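Local coordinates for protein ribonucleoside-diphosphate reductase subunit beta (Bacillus halodurans C-125, PDB 2RCC) that probably serves as the metal-binding beta subunit of a class I ribonucleotide reductase, the enzyme that makes deoxyribonucleotides for DNA synthesis from ribonucleotides, at residues Asn29-Trp33 with Ser106-Leu111; Pro172-Leu176 with Leu241-Thr246; Val180-Ile184 with Phe249-Leu254. One frame throughout, in Å; residues are numbered along the deposited sequence. Where two conformers were deposited one is given.

From the N terminus, the chain first meets itself in contact 1, where the loop before helix 41-50 lies against the start of helix 106-133 and closes off 72 intervening residues. Contact 1 closes before contacts 2 and 3 open. Contacts 2 and 3 both join helix 172-187 to the later part of the chain that leads into and forms helix 244-268. Their segments alternate in sequence, so these closures cross; with centres about 11 Å apart, they form successive steps along one helix pair. Contact 1, whose centre is about 25 Å from that of contact 2, instead ties an N-terminal segment to the bundle beside the second subunit.

Contact 1: Asn29-Trp33 with Ser106-Leu111; sequences NVLNW and SSLAAL. With EDO (1,2-ethanediol), chain H.
Leu31 fills the space between the first turns of helix 106-133 and the indole of Trp33, and its two methyls divide the work. CD2 meets Ala110 CB at 3.6 Å, while CD1 rests 3.9 Å from Ser107 CB. The same CD2 lies 3.2 Å above one face of the Trp33 ring, offset toward the rim, so the leucine is held against both indole and helix. Trp33 brings its six-membered ring to the helix: CH2 comes within 4.1 Å of Leu111 CG, which sits at the ring edge, and Ala110 CB approaches CZ2 obliquely.

Ser106 supplies the polar part. A chi1 of 57° sets its OG between the backbone N and the carbonyl carbon, where it packs alongside CB and CD1 of Leu31 and donates to a water at 2.7 Å. That water donates in turn to Val30 O, also at 2.7 Å, bridging the helix start to the loop backbone. Separately, an ethanediol, probably from the crystallisation liquor, donates from O1 to Asn29 OD1 at 2.7 Å and also bonds to Ser90 O of the second subunit.

The backbone of Leu31 is gripped at both polar atoms by the second subunit, N by Ser90 OG and O by Asn123 ND2. The N-terminal segment is thus sandwiched at the dimer interface of a ferritin-like helical fold, against the helix that by similarity carries the iron ligands Glu119 and His122.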
loop_
_atom_site.group_PDB
_atom_site.type_symbol
_atom_site.label_atom_id
_atom_site.label_comp_id
_atom_site.label_asym_id
_atom_site.label_seq_id
_atom_site.Cartn_x
_atom_site.Cartn_y
_atom_site.Cartn_z
ATOM N N ASN A 29 -4.483 -1.012 16.269
ATOM C CA ASN A 29 -4.432 -1.266 14.841
ATOM C C ASN A 29 -5.671 -0.703 14.084
ATOM O O ASN A 29 -5.815 -0.921 12.904
ATOM C CB ASN A 29 -4.147 -2.722 14.490
ATOM C CG ASN A 29 -3.443 -2.846 13.154
ATOM O OD1 ASN A 29 -2.598 -2.018 12.837
ATOM N ND2 ASN A 29 -3.811 -3.849 12.354
ATOM N N VAL A 30 -6.546 0.023 14.787
ATOM C CA VAL A 30 -7.652 0.740 14.179
ATOM C C VAL A 30 -7.118 2.151 14.015
ATOM O O VAL A 30 -6.685 2.774 14.997
ATOM C CB VAL A 30 -8.894 0.760 15.075
ATOM C CG1 VAL A 30 -10.008 1.577 14.419
ATOM C CG2 VAL A 30 -9.372 -0.661 15.361
ATOM N N LEU A 31 -7.089 2.614 12.758
ATOM C CA LEU A 31 -6.497 3.872 12.362
ATOM C C LEU A 31 -7.508 5.017 12.167
ATOM O O LEU A 31 -8.286 5.019 11.233
ATOM C CB LEU A 31 -5.670 3.708 11.096
ATOM C CG LEU A 31 -4.963 4.903 10.419
ATOM C CD1 LEU A 31 -4.131 5.802 11.339
ATOM C CD2 LEU A 31 -4.132 4.352 9.253
ATOM N N ASN A 32 -7.474 5.930 13.127
ATOM C CA ASN A 32 -8.170 7.206 13.110
ATOM C C ASN A 32 -7.096 8.228 12.715
ATOM O O ASN A 32 -6.253 8.600 13.533
ATOM C CB ASN A 32 -8.702 7.528 14.505
ATOM C CG ASN A 32 -9.368 8.892 14.589
ATOM O OD1 ASN A 32 -9.438 9.641 13.599
ATOM N ND2 ASN A 32 -9.852 9.238 15.808
ATOM N N TRP A 33 -7.154 8.727 11.478
ATOM C CA TRP A 33 -6.134 9.664 10.993
ATOM C C TRP A 33 -6.069 10.999 11.776
ATOM O O TRP A 33 -5.039 11.664 11.730
ATOM C CB TRP A 33 -6.243 9.906 9.474
ATOM C CG TRP A 33 -5.557 8.846 8.661
ATOM C CD1 TRP A 33 -6.145 7.792 8.018
ATOM C CD2 TRP A 33 -4.157 8.736 8.409
ATOM N NE1 TRP A 33 -5.210 7.053 7.400
ATOM C CE2 TRP A 33 -3.976 7.601 7.601
ATOM C CE3 TRP A 33 -3.026 9.491 8.799
ATOM C CZ2 TRP A 33 -2.712 7.175 7.171
ATOM C CZ3 TRP A 33 -1.756 9.072 8.366
ATOM C CH2 TRP A 33 -1.614 7.941 7.556
ATOM N N SER A 106 -0.089 2.132 13.532
ATOM C CA SER A 106 -0.972 1.851 12.406
ATOM C C SER A 106 -0.838 2.874 11.297
ATOM O O SER A 106 -1.022 2.514 10.116
ATOM C CB SER A 106 -2.432 1.738 12.840
ATOM O OG SER A 106 -2.863 2.900 13.499
ATOM N N SER A 107 -0.556 4.140 11.653
ATOM C CA SER A 107 -0.344 5.196 10.659
ATOM C C SER A 107 0.922 4.940 9.845
ATOM O O SER A 107 0.921 5.127 8.635
ATOM C CB SER A 107 -0.342 6.623 11.244
ATOM O OG SER A 107 0.799 6.865 12.040
ATOM N N LEU A 108 2.004 4.516 10.491
ATOM C CA LEU A 108 3.233 4.211 9.771
ATOM C C LEU A 108 3.062 2.950 8.914
ATOM O O LEU A 108 3.561 2.900 7.784
ATOM C CB LEU A 108 4.422 4.050 10.742
ATOM C CG LEU A 108 4.754 5.289 11.615
ATOM C CD1 LEU A 108 6.015 5.064 12.460
ATOM C CD2 LEU A 108 4.914 6.561 10.789
ATOM N N ALA A 109 2.362 1.932 9.437
ATOM C CA ALA A 109 2.054 0.722 8.650
ATOM C C ALA A 109 1.279 1.115 7.405
ATOM O O ALA A 109 1.579 0.634 6.318
ATOM C CB ALA A 109 1.312 -0.304 9.499
ATOM N N ALA A 110 0.300 2.013 7.533
ATOM C CA ALA A 110 -0.470 2.466 6.368
ATOM C C ALA A 110 0.424 3.178 5.332
ATOM O O ALA A 110 0.297 2.983 4.095
ATOM C CB ALA A 110 -1.607 3.385 6.808
ATOM N N LEU A 111 1.314 4.018 5.815
ATOM C CA LEU A 111 2.223 4.736 4.905
ATOM C C LEU A 111 3.152 3.754 4.177
ATOM O O LEU A 111 3.479 3.953 3.024
ATOM C CB LEU A 111 2.961 5.857 5.643
ATOM C CG LEU A 111 2.177 7.086 6.115
ATOM C CD1 LEU A 111 3.043 7.891 7.123
ATOM C CD2 LEU A 111 1.713 7.905 4.885
HETATM C C1 EDO H . -3.387 -0.800 9.801
HETATM O O1 EDO H . -2.074 -1.120 10.303
HETATM C C2 EDO H . -3.529 0.555 9.158
HETATM O O2 EDO H . -4.830 0.477 8.628
HETATM O O HOH W 1 -4.189 2.089 15.666
#

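Contact 2: Pro172-Leu176 with Leu241-Thr246; sequences PKTFL and LNTEET
Leu241 pushes its branched end against the first turn of helix 172-187. CD2 lies 3.7 Å from Lys173 CA and close to Lys173 CB, while CD1 reaches Leu176 CD2 tip to tip at 3.9 Å and also touches Pro172. The other side of this apolar patch is closed by Thr246, whose CG2 meets Leu176 CD2 at 4.0 Å. Crossing Leu241 obliquely, the Lys173 chain runs out extended and bends only at its last torsion (chi4 62°), which brings NZ to Glu245 OE2. The resulting salt bridge is 2.6 Å long, uses the anti lone pair of OE2, and has the two side chains crossing at about a right angle.

Behind these contacts, the turn into helix 244-268 is braced by its threonines. Thr246 OG1 gives a short 2.5 Å bond to Leu241 O, in the carbonyl plane, and Thr243, at the N-cap, accepts from Thr246 N through OG1 (3.2 Å, N-H...acceptor angle 147°). Farther out, Phe231, Leu234 and Leu235 of helix 207-237 back Leu176, and Met2 packs on Leu241.

With an alanine in place of Lys173, the touch of CB on Leu241 would remain, but Glu245 would probably be left without its charged mate here. Buried leucines join the start of helix 172-187 to the turn leading into helix 244-268, and the ion pair, lying nearer solvent, probably adds to a join that these apolar side chains already make.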
loop_
_atom_site.group_PDB
_atom_site.type_symbol
_atom_site.label_atom_id
_atom_site.label_comp_id
_atom_site.label_asym_id
_atom_site.label_seq_id
_atom_site.Cartn_x
_atom_site.Cartn_y
_atom_site.Cartn_z
ATOM N N PRO A 172 15.778 -3.384 17.849
ATOM C CA PRO A 172 15.781 -1.973 17.456
ATOM C C PRO A 172 17.066 -1.505 16.739
ATOM O O PRO A 172 17.011 -0.619 15.909
ATOM C CB PRO A 172 15.611 -1.255 18.794
ATOM C CG PRO A 172 14.881 -2.242 19.652
ATOM C CD PRO A 172 15.502 -3.534 19.293
ATOM N N LYS A 173 18.188 -2.131 17.038
ATOM C CA LYS A 173 19.463 -1.814 16.419
ATOM C C LYS A 173 19.502 -2.277 14.959
ATOM O O LYS A 173 19.907 -1.522 14.107
ATOM C CB LYS A 173 20.598 -2.464 17.213
ATOM C CG LYS A 173 22.003 -2.079 16.779
ATOM C CD LYS A 173 23.032 -2.882 17.578
ATOM C CE LYS A 173 24.445 -2.647 17.073
ATOM N NZ LYS A 173 24.820 -1.206 17.230
ATOM N N THR A 174 19.114 -3.519 14.689
ATOM C CA THR A 174 19.057 -4.033 13.302
ATOM C C THR A 174 17.920 -3.353 12.490
ATOM O O THR A 174 18.025 -3.198 11.267
ATOM C CB THR A 174 18.960 -5.574 13.251
ATOM O OG1 THR A 174 17.755 -6.030 13.913
ATOM C CG2 THR A 174 20.205 -6.211 13.866
ATOM N N PHE A 175 16.836 -2.939 13.146
ATOM C CA PHE A 175 15.777 -2.187 12.481
ATOM C C PHE A 175 16.292 -0.820 12.028
ATOM O O PHE A 175 16.035 -0.383 10.899
ATOM C CB PHE A 175 14.568 -2.003 13.382
ATOM C CG PHE A 175 13.382 -1.472 12.660
ATOM C CD1 PHE A 175 13.195 -0.108 12.542
ATOM C CD2 PHE A 175 12.464 -2.332 12.066
ATOM C CE1 PHE A 175 12.076 0.416 11.841
ATOM C CE2 PHE A 175 11.346 -1.813 11.360
ATOM C CZ PHE A 175 11.172 -0.435 11.264
ATOM N N LEU A 176 17.003 -0.137 12.910
ATOM C CA LEU A 176 17.622 1.157 12.593
ATOM C C LEU A 176 18.608 1.028 11.411
ATOM O O LEU A 176 18.607 1.854 10.526
ATOM C CB LEU A 176 18.342 1.721 13.822
ATOM C CG LEU A 176 18.799 3.190 13.770
ATOM C CD1 LEU A 176 17.595 4.097 13.875
ATOM C CD2 LEU A 176 19.746 3.515 14.907
ATOM N N LEU A 241 20.610 3.588 21.321
ATOM C CA LEU A 241 21.075 3.623 19.955
ATOM C C LEU A 241 21.762 4.949 19.624
ATOM O O LEU A 241 22.452 5.029 18.613
ATOM C CB LEU A 241 19.901 3.420 18.999
ATOM C CG LEU A 241 19.095 2.124 19.083
ATOM C CD1 LEU A 241 17.931 2.226 18.051
ATOM C CD2 LEU A 241 19.936 0.906 18.819
ATOM N N ASN A 242 21.597 5.976 20.467
ATOM C CA ASN A 242 22.189 7.288 20.229
ATOM C C ASN A 242 23.630 7.284 20.728
ATOM O O ASN A 242 23.936 7.854 21.779
ATOM C CB ASN A 242 21.345 8.384 20.906
ATOM C CG ASN A 242 21.809 9.761 20.561
ATOM O OD1 ASN A 242 22.405 9.970 19.493
ATOM N ND2 ASN A 242 21.597 10.722 21.484
ATOM N N THR A 243 24.514 6.634 19.976
ATOM C CA THR A 243 25.897 6.460 20.376
ATOM C C THR A 243 26.847 6.956 19.282
ATOM O O THR A 243 26.419 7.329 18.203
ATOM C CB THR A 243 26.170 4.964 20.683
ATOM O OG1 THR A 243 25.947 4.171 19.514
ATOM C CG2 THR A 243 25.258 4.469 21.757
ATOM N N GLU A 244 28.135 6.981 19.598
ATOM C CA GLU A 244 29.156 7.302 18.604
ATOM C C GLU A 244 29.210 6.202 17.568
ATOM O O GLU A 244 29.382 6.486 16.396
ATOM C CB GLU A 244 30.541 7.530 19.242
ATOM C CG GLU A 244 30.644 8.866 19.931
ATOM C CD GLU A 244 30.545 10.039 18.951
ATOM O OE1 GLU A 244 31.336 10.073 17.992
ATOM O OE2 GLU A 244 29.681 10.930 19.137
ATOM N N GLU A 245 29.073 4.954 18.016
ATOM C CA GLU A 245 28.968 3.794 17.125
ATOM C C GLU A 245 27.876 3.983 16.049
ATOM O O GLU A 245 28.086 3.599 14.911
ATOM C CB GLU A 245 28.726 2.512 17.944
ATOM C CG GLU A 245 28.287 1.244 17.151
ATOM C CD GLU A 245 28.270 -0.024 18.018
ATOM O OE1 GLU A 245 29.307 -0.338 18.638
ATOM O OE2 GLU A 245 27.246 -0.735 18.047
ATOM N N THR A 246 26.730 4.566 16.392
ATOM C CA THR A 246 25.674 4.821 15.384
ATOM C C THR A 246 26.085 5.887 14.362
ATOM O O THR A 246 25.805 5.741 13.166
ATOM C CB THR A 246 24.316 5.142 16.048
ATOM O OG1 THR A 246 23.914 3.992 16.806
ATOM C CG2 THR A 246 23.239 5.482 15.023
#

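Contact 3: Val180-Ile184 with Phe249-Leu254; sequences VYDVI and FVKTTL
This is a buried, almost wholly apolar helix-helix contact, made where helix 172-187 passes helix 244-268 with the local axes 10.8 Å apart and their directions 34° from parallel. Thr253 is at its middle. Its methyl CG2 crosses toward Ile184 CD1 at 3.4 Å, tighter than usual for two carbons, and also meets Tyr181 CE1 at 3.6 Å. The first torsion of Thr253 (chi1 -53°) explains this division, since it turns OG1 back along its own helix and leaves the methyl for the neighbour. There OG1 donates to Phe249 O at 2.6 Å, and Thr253 N reaches that carbonyl oxygen from the opposite face of its plane.

The same hydroxyl sits over the centre of one face of the Phe249 ring, 3.5 Å above it. Around the ring edge, Tyr181 OH approaches Phe249 CZ at 3.7 Å in the ring plane, and Val180 CB lies by CE2. On the far flank from Tyr181, Val180 CG2 packs on Val250 CG2 at 4.0 Å, and a turn later Ile184 CG1 meets Leu254 CD2 at 3.9 Å.

Phe231 of helix 207-237 also packs on Val180, while Arg292 and Ala293 of helix 278-295 cover Leu254. The two helices, running the same way at this angle, are part of the helical bundle of the ferritin-clan fold, and helix 172-187 here also carries Glu186, an iron ligand by similarity.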
loop_
_atom_site.group_PDB
_atom_site.type_symbol
_atom_site.label_atom_id
_atom_site.label_comp_id
_atom_site.label_asym_id
_atom_site.label_seq_id
_atom_site.Cartn_x
_atom_site.Cartn_y
_atom_site.Cartn_z
ATOM N N VAL A 180 18.460 2.849 7.647
ATOM C CA VAL A 180 19.570 3.543 6.972
ATOM C C VAL A 180 19.734 3.020 5.548
ATOM O O VAL A 180 19.916 3.825 4.626
ATOM C CB VAL A 180 20.920 3.471 7.745
ATOM C CG1 VAL A 180 22.077 4.100 6.894
ATOM C CG2 VAL A 180 20.799 4.184 9.133
ATOM N N TYR A 181 19.697 1.689 5.377
ATOM C CA TYR A 181 19.788 1.106 4.038
ATOM C C TYR A 181 18.614 1.580 3.177
ATOM O O TYR A 181 18.817 1.850 2.001
ATOM C CB TYR A 181 19.851 -0.417 4.045
ATOM C CG TYR A 181 20.978 -0.997 4.844
ATOM C CD1 TYR A 181 22.295 -0.580 4.670
ATOM C CD2 TYR A 181 20.731 -1.980 5.765
ATOM C CE1 TYR A 181 23.330 -1.131 5.426
ATOM C CE2 TYR A 181 21.734 -2.529 6.502
ATOM C CZ TYR A 181 23.026 -2.103 6.351
ATOM O OH TYR A 181 23.994 -2.697 7.134
ATOM N N ASP A 182 17.414 1.690 3.754
ATOM C CA ASP A 182 16.220 2.236 3.026
ATOM C C ASP A 182 16.440 3.682 2.497
ATOM O O ASP A 182 16.017 4.029 1.382
ATOM C CB ASP A 182 14.950 2.257 3.887
ATOM C CG ASP A 182 14.412 0.877 4.286
ATOM O OD1 ASP A 182 14.726 -0.145 3.645
ATOM O OD2 ASP A 182 13.624 0.827 5.285
ATOM N N VAL A 183 17.029 4.532 3.326
ATOM C CA VAL A 183 17.389 5.907 2.953
ATOM C C VAL A 183 18.370 5.874 1.760
ATOM O O VAL A 183 18.201 6.608 0.810
ATOM C CB VAL A 183 17.963 6.707 4.173
ATOM C CG1 VAL A 183 18.700 7.984 3.732
ATOM C CG2 VAL A 183 16.846 7.031 5.189
ATOM N N ILE A 184 19.397 5.025 1.833
ATOM C CA ILE A 184 20.348 4.849 0.729
ATOM C C ILE A 184 19.694 4.368 -0.551
ATOM O O ILE A 184 19.937 4.961 -1.605
ATOM C CB ILE A 184 21.506 3.867 1.110
ATOM C CG1 ILE A 184 22.442 4.541 2.125
ATOM C CG2 ILE A 184 22.257 3.440 -0.124
ATOM C CD1 ILE A 184 23.223 3.581 3.006
ATOM N N PHE A 249 28.582 4.114 12.107
ATOM C CA PHE A 249 27.788 3.259 11.199
ATOM C C PHE A 249 27.156 4.022 10.000
ATOM O O PHE A 249 27.261 3.597 8.835
ATOM C CB PHE A 249 26.670 2.520 11.957
ATOM C CG PHE A 249 25.759 1.724 11.043
ATOM C CD1 PHE A 249 26.141 0.458 10.622
ATOM C CD2 PHE A 249 24.565 2.249 10.567
ATOM C CE1 PHE A 249 25.356 -0.279 9.770
ATOM C CE2 PHE A 249 23.762 1.513 9.700
ATOM C CZ PHE A 249 24.154 0.246 9.308
ATOM N N VAL A 250 26.481 5.129 10.288
ATOM C CA VAL A 250 25.845 5.944 9.255
ATOM C C VAL A 250 26.900 6.536 8.301
ATOM O O VAL A 250 26.746 6.463 7.089
ATOM C CB VAL A 250 24.965 7.045 9.887
ATOM C CG1 VAL A 250 24.431 8.033 8.834
ATOM C CG2 VAL A 250 23.804 6.398 10.618
ATOM N N LYS A 251 27.983 7.064 8.853
ATOM C CA LYS A 251 29.033 7.672 8.033
ATOM C C LYS A 251 29.657 6.597 7.119
ATOM O O LYS A 251 29.719 6.773 5.921
ATOM C CB LYS A 251 30.079 8.377 8.927
ATOM C CG LYS A 251 30.839 9.486 8.221
ATOM C CD LYS A 251 31.764 10.294 9.146
ATOM C CE LYS A 251 32.982 9.495 9.609
ATOM N NZ LYS A 251 34.060 10.372 10.187
ATOM N N THR A 252 30.064 5.480 7.697
ATOM C CA THR A 252 30.646 4.368 6.962
ATOM C C THR A 252 29.736 3.789 5.873
ATOM O O THR A 252 30.178 3.560 4.727
ATOM C CB THR A 252 31.024 3.256 7.961
ATOM O OG1 THR A 252 32.077 3.742 8.785
ATOM C CG2 THR A 252 31.517 2.008 7.237
ATOM N N THR A 253 28.468 3.580 6.222
ATOM C CA THR A 253 27.488 3.017 5.296
ATOM C C THR A 253 27.208 3.976 4.131
ATOM O O THR A 253 27.176 3.534 2.982
ATOM C CB THR A 253 26.213 2.584 6.048
ATOM O OG1 THR A 253 26.611 1.714 7.115
ATOM C CG2 THR A 253 25.243 1.856 5.111
ATOM N N LEU A 254 27.024 5.270 4.426
ATOM C CA LEU A 254 26.880 6.282 3.368
ATOM C C LEU A 254 28.107 6.380 2.463
ATOM O O LEU A 254 27.961 6.493 1.254
ATOM C CB LEU A 254 26.580 7.662 3.956
ATOM C CG LEU A 254 25.173 7.846 4.539
ATOM C CD1 LEU A 254 25.116 9.151 5.310
ATOM C CD2 LEU A 254 24.098 7.773 3.473
#